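Local atomic coordinates of mRNA-binding protein PUF3 (Saccharomyces cerevisiae, PDB entry 3K49), a protein that binds recognition sites in the 3' untranslated regions of mRNAs, mainly those encoding mitochondrial proteins, and promotes deadenylation and decay of COX17 mRNA. Residues 174-178 and 204-209. Sequence-based numbering, arbitrary orientation.
Sequences TGHIY and SILNEL
Glu-208 reaches across to Gly-175 and Ile-177 and lays its carboxylate against the turn that leads into helix 177-181. Its chain is extended beyond CG (chi2 -159°), which carries the carboxylate to the backbone N-H groups there. The Gly-175 N donates to Glu-208 OE1 at 2.8 Å, meeting the syn lone pair. Glu-208 OE2 accepts a weak bond from Ile-177 N at 3.3 Å. A water accepts a bond from Tyr-178 N and donates one to Glu-208 OE2. The helix dipole probably favours the negative group at this helix start. With phi at 98° a side chain on Gly-175 would collide with the carbonyl oxygen of Thr-174, which calls for glycine.

Ile-177 crosses the Glu-208 side chain at about a right angle. Ile-177 CD1 packs on Glu-208 CD at 3.5 Å and also meets Ile-205 CG1 at 4.1 Å. Ile-177 CG2, the other branch, stands anti to the backbone N and touches Leu-209 CD2 at 3.6 Å. Ile-177 and Leu-209 likewise cross at about a right angle. Leu-209 CD2 reaches on to Tyr-178 CA at 4.0 Å. With an alanine here instead of the glutamate, the N-H groups of Gly-175 and Ile-177 and the bridging water would probably lose their shared acceptor, and Ile-177 its cover on that side.

The contact joins the start of helix 177-181 to residues 204-209, the first of which belong to helix 199-207. The Glu-208 bonds tie Pumilio 5 to the first residues of Pumilio 6 in the RNA-binding Pumilio homology domain, built of stacked helical repeats. The nearest atom is about 12 Å from the bound RNA, so this is packing between repeats. Leu-170 of helix 167-173 and Leu-193 of helix 186-196 pack against Ile-205. Tyr-178 and Leu-209 both touch Leu-216 of helix 213-218.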
ATOM      1  N   THR A 174     -18.526   9.712  -2.748  1.00 55.70           N
ATOM      2  CA  THR A 174     -19.742   8.906  -2.821  1.00 72.73           C
ATOM      3  C   THR A 174     -20.237   8.859  -4.259  1.00 69.49           C
ATOM      4  O   THR A 174     -20.333   9.887  -4.924  1.00 65.09           O
ATOM      5  CB  THR A 174     -20.849   9.403  -1.878  1.00 71.26           C
ATOM      6  OG1 THR A 174     -21.354  10.659  -2.349  1.00 67.46           O
ATOM      7  CG2 THR A 174     -20.304   9.536  -0.445  1.00 56.85           C
ATOM      8  N   GLY A 175     -20.518   7.649  -4.735  1.00 62.99           N
ATOM      9  CA  GLY A 175     -20.834   7.436  -6.133  1.00 52.83           C
ATOM     10  C   GLY A 175     -19.634   6.955  -6.931  1.00 56.47           C
ATOM     11  O   GLY A 175     -19.774   6.336  -7.992  1.00 48.90           O
ATOM     12  N   HIS A 176     -18.438   7.223  -6.418  1.00 55.03           N
ATOM     13  CA  HIS A 176     -17.231   6.885  -7.163  1.00 49.36           C
ATOM     14  C   HIS A 176     -16.437   5.751  -6.544  1.00 40.83           C
ATOM     15  O   HIS A 176     -15.442   5.309  -7.113  1.00 44.25           O
ATOM     16  CB  HIS A 176     -16.355   8.118  -7.336  1.00 52.67           C
ATOM     17  CG  HIS A 176     -17.088   9.309  -7.868  1.00 61.90           C
ATOM     18  ND1 HIS A 176     -17.178   9.593  -9.215  1.00 57.36           N
ATOM     19  CD2 HIS A 176     -17.770  10.296  -7.235  1.00 57.19           C
ATOM     20  CE1 HIS A 176     -17.876  10.698  -9.386  1.00 60.49           C
ATOM     21  NE2 HIS A 176     -18.244  11.149  -8.196  1.00 63.66           N
ATOM     22  N   ILE A 177     -16.904   5.252  -5.404  1.00 46.66           N
ATOM     23  CA  ILE A 177     -16.127   4.312  -4.599  1.00 41.40           C
ATOM     24  C   ILE A 177     -15.787   3.001  -5.293  1.00 43.29           C
ATOM     25  O   ILE A 177     -14.671   2.511  -5.155  1.00 41.18           O
ATOM     26  CB  ILE A 177     -16.794   4.046  -3.239  1.00 50.53           C
ATOM     27  CG1 ILE A 177     -16.795   5.328  -2.404  1.00 57.16           C
ATOM     28  CG2 ILE A 177     -16.075   2.928  -2.485  1.00 43.51           C
ATOM     29  CD1 ILE A 177     -17.716   5.266  -1.200  1.00 60.61           C
ATOM     30  N   TYR A 178     -16.726   2.419  -6.035  1.00 50.51           N
ATOM     31  CA  TYR A 178     -16.389   1.205  -6.777  1.00 50.51           C
ATOM     32  C   TYR A 178     -15.345   1.490  -7.856  1.00 46.70           C
ATOM     33  O   TYR A 178     -14.327   0.796  -7.964  1.00 51.35           O
ATOM     34  CB  TYR A 178     -17.606   0.524  -7.410  1.00 53.80           C
ATOM     35  CG  TYR A 178     -17.161  -0.566  -8.358  1.00 52.79           C
ATOM     36  CD1 TYR A 178     -16.775  -1.809  -7.877  1.00 48.28           C
ATOM     37  CD2 TYR A 178     -17.067  -0.331  -9.730  1.00 68.39           C
ATOM     38  CE1 TYR A 178     -16.336  -2.804  -8.732  1.00 60.12           C
ATOM     39  CE2 TYR A 178     -16.640  -1.325 -10.601  1.00 68.87           C
ATOM     40  CZ  TYR A 178     -16.278  -2.562 -10.097  1.00 70.95           C
ATOM     41  OH  TYR A 178     -15.848  -3.555 -10.960  1.00 59.16           O
ATOM     42  N   SER A 204     -20.318   3.635   4.881  1.00 60.65           N
ATOM     43  CA  SER A 204     -20.568   4.344   3.626  1.00 51.28           C
ATOM     44  C   SER A 204     -19.761   3.777   2.460  1.00 51.63           C
ATOM     45  O   SER A 204     -20.208   3.781   1.312  1.00 56.18           O
ATOM     46  CB  SER A 204     -20.269   5.830   3.796  1.00 50.07           C
ATOM     47  OG  SER A 204     -20.179   6.473   2.534  1.00 73.92           O
ATOM     48  N   ILE A 205     -18.570   3.280   2.760  1.00 44.49           N
ATOM     49  CA  ILE A 205     -17.691   2.742   1.731  1.00 50.30           C
ATOM     50  C   ILE A 205     -18.045   1.304   1.359  1.00 41.81           C
ATOM     51  O   ILE A 205     -18.014   0.928   0.192  1.00 36.20           O
ATOM     52  CB  ILE A 205     -16.220   2.760   2.207  1.00 50.66           C
ATOM     53  CG1 ILE A 205     -15.640   4.179   2.148  1.00 46.32           C
ATOM     54  CG2 ILE A 205     -15.375   1.772   1.402  1.00 35.97           C
ATOM     55  CD1 ILE A 205     -14.263   4.267   2.680  1.00 41.14           C
ATOM     56  N   LEU A 206     -18.333   0.496   2.374  1.00 45.37           N
ATOM     57  CA  LEU A 206     -18.596  -0.926   2.189  1.00 44.44           C
ATOM     58  C   LEU A 206     -19.965  -1.160   1.538  1.00 50.53           C
ATOM     59  O   LEU A 206     -20.204  -2.198   0.917  1.00 47.61           O
ATOM     60  CB  LEU A 206     -18.502  -1.655   3.527  1.00 39.17           C
ATOM     61  CG  LEU A 206     -17.092  -1.688   4.115  1.00 46.41           C
ATOM     62  CD1 LEU A 206     -17.103  -2.301   5.514  1.00 54.91           C
ATOM     63  CD2 LEU A 206     -16.143  -2.424   3.193  1.00 34.37           C
ATOM     64  N   ASN A 207     -20.857  -0.186   1.690  1.00 46.40           N
ATOM     65  CA  ASN A 207     -22.156  -0.210   1.034  1.00 48.20           C
ATOM     66  C   ASN A 207     -22.070  -0.070  -0.488  1.00 48.12           C
ATOM     67  O   ASN A 207     -22.870  -0.644  -1.209  1.00 55.70           O
ATOM     68  CB  ASN A 207     -23.055   0.889   1.609  1.00 55.65           C
ATOM     69  CG  ASN A 207     -23.700   0.488   2.938  1.00 69.15           C
ATOM     70  OD1 ASN A 207     -23.532  -0.642   3.412  1.00 59.59           O
ATOM     71  ND2 ASN A 207     -24.440   1.415   3.540  1.00 56.63           N
ATOM     72  N   GLU A 208     -21.106   0.699  -0.974  1.00 48.17           N
ATOM     73  CA  GLU A 208     -20.930   0.864  -2.411  1.00 47.82           C
ATOM     74  C   GLU A 208     -20.150  -0.302  -3.022  1.00 52.54           C
ATOM     75  O   GLU A 208     -19.993  -0.383  -4.242  1.00 53.21           O
ATOM     76  CB  GLU A 208     -20.236   2.193  -2.735  1.00 45.11           C
ATOM     77  CG  GLU A 208     -21.037   3.425  -2.342  1.00 46.76           C
ATOM     78  CD  GLU A 208     -20.605   4.668  -3.106  1.00 64.85           C
ATOM     79  OE1 GLU A 208     -21.008   5.794  -2.722  1.00 66.10           O
ATOM     80  OE2 GLU A 208     -19.863   4.517  -4.100  1.00 67.16           O
ATOM     81  N   LEU A 209     -19.663  -1.205  -2.180  1.00 42.31           N
ATOM     82  CA  LEU A 209     -18.867  -2.323  -2.673  1.00 45.96           C
ATOM     83  C   LEU A 209     -19.608  -3.659  -2.516  1.00 54.54           C
ATOM     84  O   LEU A 209     -19.314  -4.628  -3.216  1.00 47.65           O
ATOM     85  CB  LEU A 209     -17.531  -2.390  -1.918  1.00 40.13           C
ATOM     86  CG  LEU A 209     -16.620  -1.160  -1.859  1.00 47.72           C
ATOM     87  CD1 LEU A 209     -15.294  -1.534  -1.246  1.00 43.42           C
ATOM     88  CD2 LEU A 209     -16.407  -0.587  -3.249  1.00 47.27           C
TER
HETATM   89  O   HOH W   1     -19.295   3.024  -6.571  1.00 43.22           O